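Local coordinates for protein geranylgeranyl pyrophosphate synthase (Corynebacterium glutamicum, PDB 3LMD) that probably builds long-chain isoprenoid diphosphates with the help of magnesium, as a member of the FPP/GGPP synthase family of prenyltransferases, at residues Lys99-Ala110 with Leu146-Leu157. Sequence-based numbering, arbitrary orientation.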
loop_
_atom_site.group_PDB
_atom_site.type_symbol
_atom_site.label_atom_id
_atom_site.label_comp_id
_atom_site.label_asym_id
_atom_site.label_seq_id
_atom_site.Cartn_x
_atom_site.Cartn_y
_atom_site.Cartn_z
ATOM N N LYS A 99 20.514 2.341 -1.088
ATOM C CA LYS A 99 19.291 1.548 -0.975
ATOM C C LYS A 99 18.167 2.299 -0.207
ATOM O O LYS A 99 16.985 2.228 -0.579
ATOM C CB LYS A 99 19.630 0.222 -0.271
ATOM C CG LYS A 99 18.559 -0.827 -0.302
ATOM C CD LYS A 99 19.096 -2.207 0.200
ATOM C CE LYS A 99 20.302 -2.708 -0.607
ATOM N NZ LYS A 99 20.591 -4.163 -0.381
ATOM N N ALA A 100 18.522 2.959 0.890
ATOM C CA ALA A 100 17.555 3.827 1.589
ATOM C C ALA A 100 16.990 4.932 0.689
ATOM O O ALA A 100 15.795 5.218 0.742
ATOM C CB ALA A 100 18.166 4.413 2.875
ATOM N N ALA A 101 17.820 5.545 -0.151
ATOM C CA ALA A 101 17.373 6.619 -1.038
ATOM C C ALA A 101 16.370 6.078 -2.038
ATOM O O ALA A 101 15.387 6.763 -2.393
ATOM C CB ALA A 101 18.570 7.272 -1.781
ATOM N N VAL A 102 16.590 4.837 -2.453
ATOM C CA VAL A 102 15.691 4.192 -3.389
ATOM C C VAL A 102 14.357 3.929 -2.690
ATOM O O VAL A 102 13.297 4.117 -3.275
ATOM C CB VAL A 102 16.295 2.891 -3.979
ATOM C CG1 VAL A 102 15.206 2.045 -4.717
ATOM C CG2 VAL A 102 17.498 3.228 -4.916
ATOM N N VAL A 103 14.424 3.495 -1.435
ATOM C CA VAL A 103 13.192 3.256 -0.684
ATOM C C VAL A 103 12.386 4.553 -0.584
ATOM O O VAL A 103 11.164 4.550 -0.786
ATOM C CB VAL A 103 13.502 2.698 0.719
ATOM C CG1 VAL A 103 12.240 2.764 1.651
ATOM C CG2 VAL A 103 13.986 1.227 0.602
ATOM N N VAL A 104 13.059 5.659 -0.271
ATOM C CA VAL A 104 12.357 6.949 -0.198
ATOM C C VAL A 104 11.708 7.279 -1.533
ATOM O O VAL A 104 10.530 7.679 -1.592
ATOM C CB VAL A 104 13.290 8.090 0.253
ATOM C CG1 VAL A 104 12.592 9.474 0.125
ATOM C CG2 VAL A 104 13.730 7.823 1.704
ATOM N N GLU A 105 12.459 7.137 -2.612
ATOM C CA GLU A 105 11.894 7.486 -3.919
ATOM C C GLU A 105 10.743 6.585 -4.360
ATOM O O GLU A 105 9.787 7.064 -4.980
ATOM C CB GLU A 105 12.973 7.550 -5.005
ATOM C CG GLU A 105 12.411 7.983 -6.344
ATOM C CD GLU A 105 12.048 9.475 -6.415
ATOM O OE1 GLU A 105 12.145 10.192 -5.407
ATOM O OE2 GLU A 105 11.686 9.952 -7.515
ATOM N N ILE A 106 10.829 5.289 -4.045
ATOM C CA ILE A 106 9.749 4.354 -4.396
ATOM C C ILE A 106 8.495 4.721 -3.639
ATOM O O ILE A 106 7.374 4.633 -4.152
ATOM C CB ILE A 106 10.139 2.897 -4.030
ATOM C CG1 ILE A 106 11.173 2.353 -5.055
ATOM C CG2 ILE A 106 8.875 2.020 -4.024
ATOM C CD1 ILE A 106 11.797 0.961 -4.618
ATOM N N THR A 107 8.678 5.120 -2.390
ATOM C CA THR A 107 7.525 5.527 -1.568
ATOM C C THR A 107 6.871 6.773 -2.118
ATOM O O THR A 107 5.630 6.857 -2.199
ATOM C CB THR A 107 7.960 5.751 -0.116
ATOM O OG1 THR A 107 8.446 4.502 0.404
ATOM C CG2 THR A 107 6.765 6.232 0.750
ATOM N N HIS A 108 7.708 7.727 -2.528
ATOM C CA HIS A 108 7.225 8.911 -3.221
ATOM C C HIS A 108 6.397 8.542 -4.439
ATOM O O HIS A 108 5.296 9.065 -4.621
ATOM C CB HIS A 108 8.420 9.822 -3.621
ATOM C CG HIS A 108 8.048 10.931 -4.540
ATOM N ND1 HIS A 108 7.069 11.858 -4.227
ATOM C CD2 HIS A 108 8.522 11.271 -5.764
ATOM C CE1 HIS A 108 6.957 12.721 -5.229
ATOM N NE2 HIS A 108 7.821 12.381 -6.174
ATOM N N LEU A 109 6.925 7.670 -5.305
ATOM C CA LEU A 109 6.201 7.279 -6.514
ATOM C C LEU A 109 4.884 6.552 -6.194
ATOM O O LEU A 109 3.852 6.818 -6.834
ATOM C CB LEU A 109 7.096 6.410 -7.436
ATOM C CG LEU A 109 8.339 7.166 -7.932
ATOM C CD1 LEU A 109 9.311 6.232 -8.719
ATOM C CD2 LEU A 109 7.909 8.392 -8.791
ATOM N N ALA A 110 4.908 5.651 -5.222
ATOM C CA ALA A 110 3.686 4.894 -4.846
ATOM C C ALA A 110 2.577 5.853 -4.459
ATOM O O ALA A 110 1.430 5.711 -4.861
ATOM C CB ALA A 110 3.979 3.916 -3.691
ATOM N N LEU A 146 4.775 -1.274 -5.813
ATOM C CA LEU A 146 5.923 -0.431 -5.394
ATOM C C LEU A 146 6.178 -0.541 -3.893
ATOM O O LEU A 146 7.328 -0.688 -3.444
ATOM C CB LEU A 146 5.754 1.042 -5.847
ATOM C CG LEU A 146 6.492 1.386 -7.154
ATOM C CD1 LEU A 146 6.020 0.566 -8.364
ATOM C CD2 LEU A 146 6.323 2.868 -7.394
ATOM N N LEU A 147 5.112 -0.493 -3.106
ATOM C CA LEU A 147 5.244 -0.683 -1.645
ATOM C C LEU A 147 5.816 -2.067 -1.325
ATOM O O LEU A 147 6.648 -2.209 -0.425
ATOM C CB LEU A 147 3.888 -0.437 -0.919
ATOM C CG LEU A 147 3.433 1.030 -1.153
ATOM C CD1 LEU A 147 1.976 1.302 -0.831
ATOM C CD2 LEU A 147 4.328 2.072 -0.418
ATOM N N ALA A 148 5.428 -3.091 -2.075
ATOM C CA ALA A 148 6.027 -4.420 -1.850
ATOM C C ALA A 148 7.540 -4.405 -2.177
ATOM O O ALA A 148 8.338 -4.986 -1.441
ATOM C CB ALA A 148 5.335 -5.510 -2.696
ATOM N N HIS A 149 7.919 -3.785 -3.296
ATOM C CA HIS A 149 9.351 -3.608 -3.636
ATOM C C HIS A 149 10.094 -2.879 -2.514
ATOM O O HIS A 149 11.206 -3.272 -2.108
ATOM C CB HIS A 149 9.547 -2.754 -4.910
ATOM C CG HIS A 149 8.996 -3.376 -6.158
ATOM N ND1 HIS A 149 9.030 -4.724 -6.391
ATOM C CD2 HIS A 149 8.441 -2.817 -7.260
ATOM C CE1 HIS A 149 8.500 -4.985 -7.574
ATOM N NE2 HIS A 149 8.127 -3.838 -8.118
ATOM N N ALA A 150 9.506 -1.794 -2.037
ATOM C CA ALA A 150 10.158 -1.016 -0.979
ATOM C C ALA A 150 10.370 -1.879 0.271
ATOM O O ALA A 150 11.422 -1.837 0.915
ATOM C CB ALA A 150 9.345 0.288 -0.638
ATOM N N SER A 151 9.364 -2.649 0.642
ATOM C CA SER A 151 9.497 -3.520 1.817
ATOM C C SER A 151 10.613 -4.544 1.651
ATOM O O SER A 151 11.316 -4.864 2.625
ATOM C CB SER A 151 8.175 -4.261 2.084
ATOM O OG SER A 151 7.150 -3.318 2.311
ATOM N N GLY A 152 10.767 -5.085 0.442
ATOM C CA GLY A 152 11.880 -6.015 0.160
ATOM C C GLY A 152 13.218 -5.370 0.519
ATOM O O GLY A 152 14.040 -5.963 1.257
ATOM N N LEU A 153 13.451 -4.157 0.009
ATOM C CA LEU A 153 14.715 -3.444 0.316
ATOM C C LEU A 153 14.859 -3.114 1.805
ATOM O O LEU A 153 15.942 -3.239 2.400
ATOM C CB LEU A 153 14.830 -2.149 -0.495
ATOM C CG LEU A 153 14.988 -2.310 -2.010
ATOM C CD1 LEU A 153 15.015 -0.919 -2.674
ATOM C CD2 LEU A 153 16.280 -3.119 -2.314
ATOM N N MET A 154 13.775 -2.672 2.418
ATOM C CA MET A 154 13.794 -2.362 3.871
ATOM C C MET A 154 14.134 -3.566 4.715
ATOM O O MET A 154 14.734 -3.415 5.776
ATOM C CB MET A 154 12.412 -1.797 4.339
ATOM C CG MET A 154 12.190 -0.399 3.781
ATOM S SD MET A 154 10.769 0.448 4.608
ATOM C CE MET A 154 9.824 -0.909 4.928
ATOM N N SER A 155 13.730 -4.762 4.277
ATOM C CA SER A 155 14.100 -5.989 5.002
ATOM C C SER A 155 15.614 -6.168 5.087
ATOM O O SER A 155 16.117 -6.858 5.975
ATOM C CB SER A 155 13.463 -7.249 4.382
ATOM O OG SER A 155 14.141 -7.704 3.184
ATOM N N GLN A 156 16.340 -5.534 4.172
ATOM C CA GLN A 156 17.793 -5.624 4.184
ATOM C C GLN A 156 18.405 -4.440 4.929
ATOM O O GLN A 156 19.596 -4.464 5.271
ATOM C CB GLN A 156 18.346 -5.693 2.749
ATOM C CG GLN A 156 17.844 -6.927 1.972
ATOM C CD GLN A 156 18.498 -7.027 0.607
ATOM O OE1 GLN A 156 18.444 -6.079 -0.180
ATOM N NE2 GLN A 156 19.141 -8.160 0.332
ATOM N N LEU A 157 17.601 -3.419 5.202
ATOM C CA LEU A 157 18.105 -2.195 5.847
ATOM C C LEU A 157 17.969 -2.265 7.362
ATOM O O LEU A 157 18.668 -1.564 8.064
ATOM C CB LEU A 157 17.422 -0.927 5.296
ATOM C CG LEU A 157 17.796 -0.651 3.818
ATOM C CD1 LEU A 157 16.937 0.478 3.250
ATOM C CD2 LEU A 157 19.276 -0.249 3.766
#
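Knobs-into-holes packing of two antiparallel helices in the all-helical prenyl synthase fold is exemplified where Val-103 and Ile-106 interlock with Ala-150 and Leu-153. The axes of segments 99-110 and 146-157 make an angle of 165° and come within 9.0 Å of each other at their closest, with Val-103 facing the small Ala-150 at the middle. Val-103 enters the hole formed by Ala-150, Leu-153, Met-154 and Leu-157; the Val-103 and Leu-153 side chains pass in opposite directions, with Val-103 CG2 3.6 Å from Leu-153 CB, while CG1 meets Met-154 CG. Ile-106 branches so that CG2 stands opposite the backbone N and meets the carbonyl of Leu-146, 3.2 Å from Leu-146 O, and lies 3.8 Å from Ala-150 CB. Leu-153 returns the fit as a knob among Lys-99, Val-102, Val-103 and Ile-106, its CD1 lying 3.6 Å from Val-102 CG1. At one end Ala-110 CB rests on Leu-147 CD2, and Leu-109 CB touches Leu-146 CD2.

At the other end, Lys-99 runs its methylene chain over Leu-153 and Leu-157, then bends at chi3 (-57°), bringing NZ to Gln-156 OE1 at 2.9 Å. In this hydrogen bond NZ stands above the plane of the Gln-156 side-chain carbonyl, 58° out of it. Helix 34-55 covers Ile-106 and Leu-146, whereas Phe-165 of helix 159-181 covers Thr-107 and Met-154.

Ala-110 lies about 10 Å, side chain to side chain, from Asp-115, which binds calcium in a structure of this protein, although no ion is bound to this chain here. The pairing thus rests mainly on the fit of buried aliphatic side chains, with the Lys-99 to Gln-156 bond adding a polar tie at the more exposed end.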